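PDB 2X8X: Tlr1789 protein from Thermosynechococcus elongatus, which probably helps insert or translocate proteins at the cyanobacterial outer membrane, the present fragment being its N-terminal part with three POTRA domains. Local coordinates for residues Ala150-Gln156 against Gly218-Val224; Phe208-Ala214 against Ile227-Arg233; Phe52-Ala58 against Thr70-Tyr76; Val23-Thr29 against Asp43-Ile47. All coordinates share one frame; numbering follows the deposited sequence.

Interaction 1: residues Ala150-Gln156 against Gly218-Val224; sequences AEGVVEQ and GQNPRRV. Unlike the reference sequence in segment 218-224: N220 (reference Asp), R223 (reference Lys).
The carboxylate of E155 reaches across to the Q219-N220 turn, V153 and E155 pair with V224 through the backbone, and R223 lies along the V153 side chain. This is a parallel beta bridge between V154 and V224, at the point where a POTRA sheet begins to form between strands 154-161 and 224-232. The tight part lies at the bridge. V224 N gives a short, straight bond to V153 O (2.7 Å, N-H...O 166°), and V224 O in turn accepts from E155 N at 2.8 Å. V224 CG2 packs 3.4 Å from V153 O, beside the same carbonyl that its own N-H binds. R223 and V153 point the same way, V153 CB 3.5 Å from R223 NE, and V153 CG1 lies over one face of the guanidinium, offset to the rim. Q88 touches both side chains. E155 adds a two-pronged grip: OE1 takes N220 N through its syn lone pair at 3.1 Å, and OE2 takes Q219 N at 3.0 Å. The side chain is stretched beyond CG (chi2 -180°), which carries the carboxylate as far as the turn, and two N-H groups then fix its rotation. The turn is a type I beta turn from N220 to R223, itself closed by R223 N to N220 O. Towards solvent the contact thins out. R222 and Q219 are exposed, and A150 makes a loose contact, its CB lying near R222 O. Two waters bridge the segments: one takes G152 N and gives to R222 O, and the other gives a bond to E155 OE1 at 2.9 Å and accepts one from R223 NH1 at 3.3 Å.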
# COMPACT_ATOMS: atom_id res chain seq x y z
N ALA A 150 5.38 -6.89 0.46
CA ALA A 150 5.45 -8.30 0.83
C ALA A 150 4.78 -9.00 -0.31
O ALA A 150 3.56 -8.92 -0.45
CB ALA A 150 4.70 -8.54 2.08
N GLU A 151 5.57 -9.70 -1.11
CA GLU A 151 5.11 -10.24 -2.36
C GLU A 151 4.47 -11.61 -2.18
O GLU A 151 3.72 -12.03 -3.05
CB GLU A 151 6.30 -10.38 -3.28
CG GLU A 151 6.94 -9.01 -3.56
CD GLU A 151 7.76 -9.03 -4.81
OE1 GLU A 151 8.25 -10.12 -5.18
OE2 GLU A 151 7.90 -7.99 -5.44
N GLY A 152 4.75 -12.29 -1.07
CA GLY A 152 4.20 -13.65 -0.83
C GLY A 152 5.25 -14.72 -1.13
O GLY A 152 4.99 -15.70 -1.82
N VAL A 153 6.47 -14.51 -0.66
CA VAL A 153 7.58 -15.50 -0.83
C VAL A 153 7.27 -16.80 -0.03
O VAL A 153 6.79 -16.76 1.12
CB VAL A 153 8.99 -14.88 -0.40
CG1 VAL A 153 10.17 -15.94 -0.55
CG2 VAL A 153 9.32 -13.65 -1.22
N VAL A 154 7.49 -17.92 -0.73
CA VAL A 154 7.37 -19.28 -0.19
C VAL A 154 8.67 -19.62 0.54
O VAL A 154 9.74 -19.76 -0.06
CB VAL A 154 6.98 -20.32 -1.29
CG1 VAL A 154 6.95 -21.71 -0.68
CG2 VAL A 154 5.54 -20.01 -1.84
N GLU A 155 8.57 -19.66 1.85
CA GLU A 155 9.67 -20.04 2.75
C GLU A 155 9.82 -21.59 2.72
O GLU A 155 10.90 -22.12 2.43
CB GLU A 155 9.34 -19.52 4.15
CG GLU A 155 10.54 -19.11 4.96
CD GLU A 155 10.16 -18.60 6.36
OE1 GLU A 155 10.11 -17.35 6.53
OE2 GLU A 155 9.92 -19.46 7.26
N GLN A 156 8.73 -22.33 2.97
CA GLN A 156 8.77 -23.78 2.79
C GLN A 156 7.51 -24.35 2.21
O GLN A 156 6.47 -23.67 2.09
CB GLN A 156 9.11 -24.57 4.08
CG GLN A 156 8.56 -23.95 5.35
CD GLN A 156 9.04 -24.67 6.62
OE1 GLN A 156 9.81 -25.63 6.56
NE2 GLN A 156 8.58 -24.21 7.77
N GLY A 218 5.10 -17.66 7.50
CA GLY A 218 6.48 -18.12 7.78
C GLY A 218 7.10 -17.64 9.12
O GLY A 218 6.51 -16.91 9.95
N GLN A 219 8.35 -18.03 9.32
CA GLN A 219 9.20 -17.41 10.36
C GLN A 219 9.39 -15.88 10.21
O GLN A 219 9.19 -15.10 11.18
CB GLN A 219 10.54 -18.12 10.31
CG GLN A 219 10.32 -19.55 10.68
CD GLN A 219 9.94 -19.68 12.19
OE1 GLN A 219 10.20 -18.76 13.01
NE2 GLN A 219 9.37 -20.83 12.55
N ASN A 220 9.76 -15.47 8.99
CA ASN A 220 9.45 -14.12 8.51
C ASN A 220 7.90 -14.07 8.24
O ASN A 220 7.41 -14.71 7.28
CB ASN A 220 10.23 -13.85 7.25
CG ASN A 220 9.95 -12.48 6.66
OD1 ASN A 220 10.69 -12.02 5.78
ND2 ASN A 220 8.90 -11.80 7.17
N PRO A 221 7.11 -13.35 9.09
CA PRO A 221 5.65 -13.39 9.04
C PRO A 221 5.05 -12.73 7.76
O PRO A 221 3.85 -12.75 7.55
CB PRO A 221 5.23 -12.59 10.29
CG PRO A 221 6.37 -11.65 10.52
CD PRO A 221 7.60 -12.45 10.15
N ARG A 222 5.92 -12.18 6.93
CA ARG A 222 5.57 -11.57 5.65
C ARG A 222 5.66 -12.62 4.55
O ARG A 222 5.18 -12.43 3.42
CB ARG A 222 6.51 -10.38 5.45
CG ARG A 222 5.84 -9.21 6.09
CD ARG A 222 6.53 -8.32 6.99
NE ARG A 222 6.99 -7.18 6.29
CZ ARG A 222 7.24 -5.95 6.74
NH1 ARG A 222 7.72 -5.18 5.83
NH2 ARG A 222 7.10 -5.44 8.00
N ARG A 223 6.25 -13.77 4.90
CA ARG A 223 6.40 -14.90 3.98
C ARG A 223 5.44 -16.05 4.32
O ARG A 223 4.76 -16.00 5.37
CB ARG A 223 7.83 -15.36 4.01
CG ARG A 223 8.72 -14.22 3.55
CD ARG A 223 10.11 -14.69 3.34
NE ARG A 223 10.76 -13.80 2.40
CZ ARG A 223 12.03 -13.87 2.00
NH1 ARG A 223 12.85 -14.80 2.48
NH2 ARG A 223 12.47 -12.98 1.11
N VAL A 224 5.39 -17.09 3.46
CA VAL A 224 4.44 -18.20 3.76
C VAL A 224 5.04 -19.58 3.77
O VAL A 224 6.01 -19.87 3.03
CB VAL A 224 3.18 -18.25 2.80
CG1 VAL A 224 2.20 -17.20 3.21
CG2 VAL A 224 3.64 -18.08 1.43
O HOH W 1 6.63 -12.21 1.19
O HOH W 2 12.55 -16.31 5.38

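Interaction 2: residues Phe208-Ala214 against Ile227-Arg233; sequences FEDVQVA and ILNIKER
F208 lays its ring against the other strand at I230 and E232: CD1 is 3.4 Å from I230 CG2, which approaches obliquely, while E232 CG sits at the ring edge, in its plane. I178 of helix 175-179 touches both F208 and I230. The carboxylate of E232 is held by the backbone N atoms of R172 and T173. K231 works mainly through its backbone. Its O accepts from E209 N at 2.7 Å and, weakly, from D210 N at 3.3 Å, and its N returns a bond to D210 O at 3.0 Å. E209 and D210 therefore both face K231, a classic beta bulge in the antiparallel hairpin of strands 208-217 and 224-232 that supplies two of the three strands of this POTRA sheet. The K231 side chain runs beside D210 without a salt bridge, K231 NZ staying 4.7 Å from D210 OD2. N229 and Q212 form a hydrogen-bonded pair, each N donating to the other's O, and a water donates to both N229 O and D210 OD2. The N229 side chain turns along the same face as A214, with ND2 3.9 Å from A214 CB. On the opposite face V213 CG2 packs alongside L228 CD2 at 3.7 Å, with V213 against V195 and L199, and L228 against L202, of helix 192-205.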
# COMPACT_ATOMS: atom_id res chain seq x y z
N PHE A 208 -3.89 -39.54 -5.47
CA PHE A 208 -4.50 -38.81 -4.35
C PHE A 208 -5.99 -38.63 -4.49
O PHE A 208 -6.48 -38.26 -5.56
CB PHE A 208 -3.85 -37.40 -4.17
CG PHE A 208 -2.36 -37.46 -4.22
CD1 PHE A 208 -1.66 -38.23 -3.27
CD2 PHE A 208 -1.68 -36.88 -5.28
CE1 PHE A 208 -0.27 -38.33 -3.32
CE2 PHE A 208 -0.28 -36.97 -5.37
CZ PHE A 208 0.42 -37.68 -4.41
N GLU A 209 -6.70 -38.87 -3.39
CA GLU A 209 -8.11 -38.66 -3.37
C GLU A 209 -8.43 -37.17 -3.24
O GLU A 209 -9.44 -36.69 -3.78
CB GLU A 209 -8.73 -39.51 -2.24
CG GLU A 209 -8.42 -40.98 -2.48
CD GLU A 209 -9.28 -41.94 -1.65
OE1 GLU A 209 -9.94 -41.47 -0.69
OE2 GLU A 209 -9.29 -43.17 -1.96
N ASP A 210 -7.56 -36.42 -2.57
CA ASP A 210 -7.82 -35.00 -2.36
C ASP A 210 -6.48 -34.39 -2.12
O ASP A 210 -5.56 -35.00 -1.53
CB ASP A 210 -8.73 -34.81 -1.13
CG ASP A 210 -9.22 -33.33 -0.92
OD1 ASP A 210 -9.42 -32.60 -1.92
OD2 ASP A 210 -9.42 -32.92 0.28
N VAL A 211 -6.32 -33.19 -2.62
CA VAL A 211 -5.18 -32.37 -2.19
C VAL A 211 -5.74 -31.00 -1.88
O VAL A 211 -6.32 -30.41 -2.75
CB VAL A 211 -4.15 -32.23 -3.34
CG1 VAL A 211 -3.01 -31.30 -2.88
CG2 VAL A 211 -3.61 -33.56 -3.83
N GLN A 212 -5.56 -30.47 -0.67
CA GLN A 212 -5.99 -29.12 -0.38
C GLN A 212 -4.80 -28.23 -0.01
O GLN A 212 -3.89 -28.63 0.72
CB GLN A 212 -7.03 -29.07 0.76
CG GLN A 212 -8.44 -29.63 0.43
CD GLN A 212 -9.21 -28.86 -0.70
OE1 GLN A 212 -9.16 -27.63 -0.80
NE2 GLN A 212 -9.93 -29.61 -1.55
N VAL A 213 -4.81 -26.99 -0.47
CA VAL A 213 -3.69 -26.08 -0.20
C VAL A 213 -4.07 -25.19 0.97
O VAL A 213 -5.16 -24.66 0.98
CB VAL A 213 -3.38 -25.19 -1.44
CG1 VAL A 213 -2.29 -24.23 -1.10
CG2 VAL A 213 -2.88 -26.04 -2.60
N ALA A 214 -3.19 -25.00 1.96
CA ALA A 214 -3.47 -24.04 3.03
C ALA A 214 -2.19 -23.24 3.22
O ALA A 214 -1.11 -23.78 2.99
CB ALA A 214 -3.84 -24.77 4.29
N ILE A 227 1.11 -25.33 2.73
CA ILE A 227 0.78 -26.65 3.30
C ILE A 227 -0.04 -27.34 2.24
O ILE A 227 -1.00 -26.74 1.72
CB ILE A 227 -0.13 -26.57 4.55
CG1 ILE A 227 0.34 -25.52 5.60
CG2 ILE A 227 -0.34 -27.95 5.16
CD1 ILE A 227 1.70 -25.68 6.11
N LEU A 228 0.35 -28.57 1.90
CA LEU A 228 -0.49 -29.45 1.07
C LEU A 228 -1.08 -30.52 2.00
O LEU A 228 -0.34 -31.29 2.59
CB LEU A 228 0.33 -30.10 -0.02
CG LEU A 228 0.97 -29.29 -1.15
CD1 LEU A 228 1.41 -30.25 -2.27
CD2 LEU A 228 -0.02 -28.20 -1.66
N ASN A 229 -2.42 -30.57 2.13
CA ASN A 229 -3.09 -31.52 2.96
C ASN A 229 -3.55 -32.58 1.98
O ASN A 229 -4.40 -32.30 1.09
CB ASN A 229 -4.29 -30.87 3.63
CG ASN A 229 -3.87 -29.91 4.76
OD1 ASN A 229 -3.22 -30.32 5.66
ND2 ASN A 229 -4.16 -28.62 4.62
N ILE A 230 -2.99 -33.78 2.14
CA ILE A 230 -3.09 -34.78 1.11
C ILE A 230 -3.70 -36.02 1.64
O ILE A 230 -3.23 -36.51 2.65
CB ILE A 230 -1.67 -35.15 0.57
CG1 ILE A 230 -0.99 -33.93 -0.09
CG2 ILE A 230 -1.76 -36.29 -0.46
CD1 ILE A 230 0.52 -34.23 -0.38
N LYS A 231 -4.75 -36.53 0.97
CA LYS A 231 -5.34 -37.83 1.26
C LYS A 231 -5.04 -38.77 0.10
O LYS A 231 -5.55 -38.57 -1.00
CB LYS A 231 -6.86 -37.71 1.53
CG LYS A 231 -7.24 -36.73 2.67
CD LYS A 231 -8.74 -36.62 3.01
CE LYS A 231 -8.98 -35.20 3.61
NZ LYS A 231 -10.19 -34.98 4.45
N GLU A 232 -4.17 -39.77 0.34
CA GLU A 232 -3.74 -40.77 -0.63
C GLU A 232 -4.81 -41.84 -0.79
O GLU A 232 -5.56 -42.08 0.16
CB GLU A 232 -2.44 -41.45 -0.20
CG GLU A 232 -1.24 -40.48 -0.15
CD GLU A 232 0.08 -41.19 0.16
OE1 GLU A 232 0.48 -41.24 1.35
OE2 GLU A 232 0.71 -41.69 -0.79
N ARG A 233 -4.91 -42.45 -1.96
CA ARG A 233 -5.89 -43.56 -2.21
C ARG A 233 -5.35 -44.75 -1.48
O ARG A 233 -4.18 -45.06 -1.65
CB ARG A 233 -5.86 -44.01 -3.68
CG ARG A 233 -6.50 -43.16 -4.67
CD ARG A 233 -5.99 -43.53 -6.08
NE ARG A 233 -6.30 -44.89 -6.47
CZ ARG A 233 -5.58 -45.64 -7.31
NH1 ARG A 233 -4.47 -45.20 -7.88
NH2 ARG A 233 -5.99 -46.86 -7.57
O HOH W 3 -6.97 -33.01 2.03

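Interaction 3: residues Phe52-Ala58 against Thr70-Tyr76; sequences FFADVNA and TFVVRPY
The Y76 ring lies over the peptide between F53 and A54: A54 N stands 3.8 Å above the ring centre and F53 C is offset to the rim of the same face. The ring covers the start of an antiparallel POTRA hairpin, strands 53-63 and 66-75, which begins with a classic beta bulge where A54 and D55 both face R74. R74 O takes A54 N at 2.7 Å, and D55 N weakly at 3.4 Å. Just beyond, Y76 N binds F52 O at 2.9 Å. The R74 side chain leaves anti to its N (chi1 -175°) and bends at chi3, bringing its guanidinium back so that A54 CB lies 3.3 Å above one face. D55 OD2 stays 4.4 Å from R74 NH1, too far for a salt bridge. On the other side of the sheet the F53 ring is sandwiched between its neighbour F52 CB and V73 CG2, while V73 CG1 comes to 3.3 Å from F53 CE1. L19 and V23 of helix 17-26 also touch F53. A58 CB meets F71 at CE2. N57 and V72, paired through their backbones, are also bridged by a water that accepts from N57 ND2 and donates to V72 O at 2.8 Å.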
# COMPACT_ATOMS: atom_id res chain seq x y z
N PHE A 52 -1.60 17.64 -0.46
CA PHE A 52 -0.26 18.24 -0.70
C PHE A 52 0.51 18.66 0.55
O PHE A 52 1.66 19.12 0.44
CB PHE A 52 -0.37 19.50 -1.59
CG PHE A 52 -0.83 19.25 -2.99
CD1 PHE A 52 0.05 18.72 -3.94
CD2 PHE A 52 -2.15 19.55 -3.38
CE1 PHE A 52 -0.36 18.47 -5.25
CE2 PHE A 52 -2.60 19.32 -4.69
CZ PHE A 52 -1.69 18.80 -5.64
N PHE A 53 -0.09 18.58 1.74
CA PHE A 53 0.51 19.28 2.90
C PHE A 53 0.79 18.37 4.06
O PHE A 53 -0.09 17.60 4.46
CB PHE A 53 -0.38 20.47 3.34
CG PHE A 53 -0.66 21.42 2.21
CD1 PHE A 53 0.28 22.37 1.82
CD2 PHE A 53 -1.86 21.36 1.52
CE1 PHE A 53 0.04 23.23 0.74
CE2 PHE A 53 -2.10 22.22 0.46
CZ PHE A 53 -1.19 23.16 0.08
N ALA A 54 2.01 18.45 4.58
CA ALA A 54 2.35 17.69 5.79
C ALA A 54 1.72 18.30 7.04
O ALA A 54 1.53 17.59 8.05
CB ALA A 54 3.89 17.62 5.97
N ASP A 55 1.42 19.60 7.00
CA ASP A 55 1.04 20.29 8.19
C ASP A 55 0.31 21.56 7.75
O ASP A 55 0.63 22.13 6.72
CB ASP A 55 2.27 20.65 9.06
CG ASP A 55 1.89 20.90 10.52
OD1 ASP A 55 0.67 21.00 10.85
OD2 ASP A 55 2.80 21.03 11.36
N VAL A 56 -0.75 21.90 8.48
CA VAL A 56 -1.62 23.08 8.18
C VAL A 56 -2.00 23.69 9.55
O VAL A 56 -2.56 22.96 10.41
CB VAL A 56 -2.91 22.68 7.43
CG1 VAL A 56 -3.72 23.98 7.03
CG2 VAL A 56 -2.59 21.84 6.15
N ASN A 57 -1.73 25.00 9.73
CA ASN A 57 -2.23 25.74 10.88
C ASN A 57 -2.87 27.07 10.44
O ASN A 57 -2.38 27.74 9.51
CB ASN A 57 -1.08 26.12 11.82
CG ASN A 57 -0.49 24.90 12.55
OD1 ASN A 57 -0.73 24.74 13.74
ND2 ASN A 57 0.30 24.05 11.83
N ALA A 58 -3.95 27.46 11.11
CA ALA A 58 -4.61 28.77 10.90
C ALA A 58 -4.22 29.69 12.08
O ALA A 58 -4.37 29.31 13.25
CB ALA A 58 -6.07 28.59 10.90
N THR A 70 -3.74 34.08 8.90
CA THR A 70 -2.63 33.49 8.20
C THR A 70 -2.79 31.94 8.25
O THR A 70 -2.82 31.32 9.34
CB THR A 70 -1.23 33.94 8.80
OG1 THR A 70 -1.12 35.39 8.75
CG2 THR A 70 -0.09 33.35 7.99
N PHE A 71 -2.88 31.35 7.07
CA PHE A 71 -2.83 29.91 6.95
C PHE A 71 -1.38 29.45 6.77
O PHE A 71 -0.81 29.67 5.72
CB PHE A 71 -3.72 29.47 5.80
CG PHE A 71 -5.17 29.52 6.16
CD1 PHE A 71 -6.00 30.55 5.70
CD2 PHE A 71 -5.71 28.52 7.00
CE1 PHE A 71 -7.37 30.55 6.06
CE2 PHE A 71 -7.03 28.51 7.37
CZ PHE A 71 -7.89 29.53 6.87
N VAL A 72 -0.78 28.84 7.79
CA VAL A 72 0.62 28.38 7.60
C VAL A 72 0.61 26.90 7.16
O VAL A 72 0.09 26.06 7.86
CB VAL A 72 1.47 28.52 8.89
CG1 VAL A 72 2.98 28.32 8.55
CG2 VAL A 72 1.26 29.92 9.51
N VAL A 73 1.25 26.65 6.02
CA VAL A 73 1.17 25.42 5.32
C VAL A 73 2.62 24.95 5.12
O VAL A 73 3.50 25.78 4.95
CB VAL A 73 0.46 25.80 4.05
CG1 VAL A 73 1.21 25.59 2.79
CG2 VAL A 73 -1.01 25.44 4.10
N ARG A 74 2.84 23.61 5.20
CA ARG A 74 4.16 22.97 5.05
C ARG A 74 3.88 21.82 4.06
O ARG A 74 3.25 20.83 4.43
CB ARG A 74 4.66 22.42 6.42
CG ARG A 74 6.06 21.86 6.35
CD ARG A 74 6.54 21.39 7.77
NE ARG A 74 6.92 20.06 7.42
CZ ARG A 74 6.50 18.91 7.93
NH1 ARG A 74 5.78 18.83 9.05
NH2 ARG A 74 6.92 17.84 7.32
N PRO A 75 4.14 22.07 2.79
CA PRO A 75 3.90 21.12 1.75
C PRO A 75 4.82 19.90 1.92
O PRO A 75 5.93 20.00 2.55
CB PRO A 75 4.35 21.85 0.50
CG PRO A 75 4.35 23.40 0.94
CD PRO A 75 4.67 23.36 2.32
N TYR A 76 4.41 18.78 1.33
CA TYR A 76 5.34 17.67 1.19
C TYR A 76 6.41 18.18 0.20
O TYR A 76 6.12 19.12 -0.51
CB TYR A 76 4.67 16.40 0.65
CG TYR A 76 3.63 15.82 1.60
CD1 TYR A 76 4.00 15.25 2.83
CD2 TYR A 76 2.28 15.81 1.27
CE1 TYR A 76 3.06 14.75 3.74
CE2 TYR A 76 1.36 15.31 2.14
CZ TYR A 76 1.76 14.78 3.40
OH TYR A 76 0.78 14.27 4.27
O HOH W 4 1.88 24.46 9.21

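Interaction 4: residues Val23-Thr29 against Asp43-Ile47; sequences VYQVIST and DTNAI
The D43 carboxylate, the flat group that meets S28 and T29 across this contact, is gripped from several directions. S28 N comes from above its plane, 47° out, to reach OD1 at 2.8 Å, whereas S28 OG donates to the syn lone pair of the same oxygen at 3.1 Å. OD2 is met on its syn side by T29 N, 32° out of plane and at a longer 3.3 Å, and it also takes T29 OG1; the modelled 2.5 Å of that bond is so short that its exact length is doubtful. This ties the two helices of a POTRA domain, 17-26 and 37-48, which pack together on one side of its sheet: D43 of the second helix holds the chain as it leaves the first. I27 is where helical geometry ends. At S28, OG stands between the backbone N and carbonyl carbon (chi1 58°), a placement that lets one residue supply both donors to OD1. With so many donors the carboxylate is locked in orientation, and its charge is probably well stabilised in this buried position. Beside the carboxylate cluster is an apolar contact. I47 CD1 lies beside I27 CG2, modelled at 3.3 Å, a little closer than usual, so the exact value is doubtful. V23 CG1 touches the same CD1 at 3.8 Å, and V26 CG2 crosses I47 CG1 at about a right angle. A46 CB rests on V26 O. F71 of strand 66-75 touches I27, D43 and I47. A water donates to both V26 O and D43 OD1, the latter at 2.8 Å.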
# COMPACT_ATOMS: atom_id res chain seq x y z
N VAL A 23 -4.93 26.65 -2.20
CA VAL A 23 -5.30 26.98 -0.84
C VAL A 23 -6.42 28.02 -0.83
O VAL A 23 -7.43 27.84 -0.12
CB VAL A 23 -4.06 27.51 -0.02
CG1 VAL A 23 -4.46 27.95 1.42
CG2 VAL A 23 -2.98 26.43 0.05
N TYR A 24 -6.27 29.09 -1.61
CA TYR A 24 -7.35 30.09 -1.66
C TYR A 24 -8.65 29.52 -2.19
O TYR A 24 -9.70 29.91 -1.74
CB TYR A 24 -6.97 31.28 -2.52
CG TYR A 24 -6.11 32.26 -1.79
CD1 TYR A 24 -6.60 32.94 -0.66
CD2 TYR A 24 -4.81 32.53 -2.22
CE1 TYR A 24 -5.79 33.84 0.03
CE2 TYR A 24 -4.01 33.46 -1.55
CZ TYR A 24 -4.51 34.09 -0.43
OH TYR A 24 -3.71 34.97 0.25
N GLN A 25 -8.56 28.62 -3.16
CA GLN A 25 -9.70 27.99 -3.82
C GLN A 25 -10.48 27.14 -2.80
O GLN A 25 -11.66 27.10 -2.84
CB GLN A 25 -9.10 27.12 -4.93
CG GLN A 25 -9.97 26.41 -5.98
CD GLN A 25 -9.13 26.05 -7.28
OE1 GLN A 25 -7.95 25.67 -7.19
NE2 GLN A 25 -9.76 26.17 -8.46
N VAL A 26 -9.80 26.47 -1.85
CA VAL A 26 -10.48 25.45 -1.03
C VAL A 26 -11.00 26.00 0.32
O VAL A 26 -11.84 25.41 0.94
CB VAL A 26 -9.59 24.18 -0.79
CG1 VAL A 26 -9.06 23.61 -2.10
CG2 VAL A 26 -8.43 24.51 0.05
N ILE A 27 -10.50 27.12 0.77
CA ILE A 27 -10.96 27.68 2.06
C ILE A 27 -12.21 28.53 1.83
O ILE A 27 -12.47 28.96 0.69
CB ILE A 27 -9.87 28.53 2.76
CG1 ILE A 27 -9.63 29.82 1.96
CG2 ILE A 27 -8.60 27.62 3.08
CD1 ILE A 27 -8.38 30.66 2.32
N SER A 28 -12.99 28.76 2.87
CA SER A 28 -14.14 29.62 2.68
C SER A 28 -13.87 30.99 3.28
O SER A 28 -14.61 31.91 2.99
CB SER A 28 -15.41 28.98 3.27
OG SER A 28 -15.20 28.72 4.66
N THR A 29 -12.85 31.12 4.13
CA THR A 29 -12.57 32.39 4.79
C THR A 29 -11.93 33.37 3.79
O THR A 29 -10.89 33.06 3.15
CB THR A 29 -11.73 32.22 6.10
OG1 THR A 29 -12.36 31.24 6.96
CG2 THR A 29 -11.66 33.56 6.83
N ASP A 43 -11.62 24.97 7.51
CA ASP A 43 -10.67 25.42 6.44
C ASP A 43 -9.31 24.68 6.46
O ASP A 43 -8.78 24.32 5.40
CB ASP A 43 -10.40 26.95 6.43
CG ASP A 43 -11.62 27.79 5.95
OD1 ASP A 43 -12.53 27.29 5.18
OD2 ASP A 43 -11.67 28.97 6.33
N THR A 44 -8.75 24.47 7.64
CA THR A 44 -7.49 23.72 7.70
C THR A 44 -7.73 22.23 7.32
O THR A 44 -6.87 21.61 6.66
CB THR A 44 -6.74 23.75 9.10
OG1 THR A 44 -7.42 22.93 10.06
CG2 THR A 44 -6.51 25.17 9.64
N ASN A 45 -8.87 21.69 7.73
CA ASN A 45 -9.25 20.33 7.24
C ASN A 45 -9.31 20.27 5.72
O ASN A 45 -8.80 19.35 5.10
CB ASN A 45 -10.61 19.91 7.73
CG ASN A 45 -10.70 19.73 9.19
OD1 ASN A 45 -11.81 19.67 9.74
ND2 ASN A 45 -9.58 19.60 9.86
N ALA A 46 -10.00 21.22 5.09
CA ALA A 46 -10.09 21.25 3.60
C ALA A 46 -8.76 21.37 2.89
O ALA A 46 -8.55 20.75 1.85
CB ALA A 46 -11.05 22.39 3.12
N ILE A 47 -7.88 22.19 3.43
CA ILE A 47 -6.55 22.29 2.87
C ILE A 47 -5.78 21.01 3.05
O ILE A 47 -5.06 20.53 2.13
CB ILE A 47 -5.78 23.45 3.56
CG1 ILE A 47 -6.46 24.80 3.28
CG2 ILE A 47 -4.37 23.46 3.06
CD1 ILE A 47 -5.99 25.95 4.23
O HOH W 5 -13.50 25.24 3.54

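Along the chain from the N terminus, interaction 4 comes first, closing the loop between helices 17-26 and 37-48. Interaction 3 follows in series, closing the hairpin that ends the same domain. The two touch: F53, V56, A58 and F71 pack on I47, T44 and D43, so helices and sheet form one body. At the junction of the middle and last domains, interaction 1 brings the end of strand 144-150 and the start of strand 154-161 against the loop leading into strand 224-232. Interaction 2 (208-233) crosses it, since their segments alternate, and both reach the sheet of strands 154-161, 224-232 and 208-217. The centres of interactions 2 and 3 lie about 58 Å apart, in the two end domains.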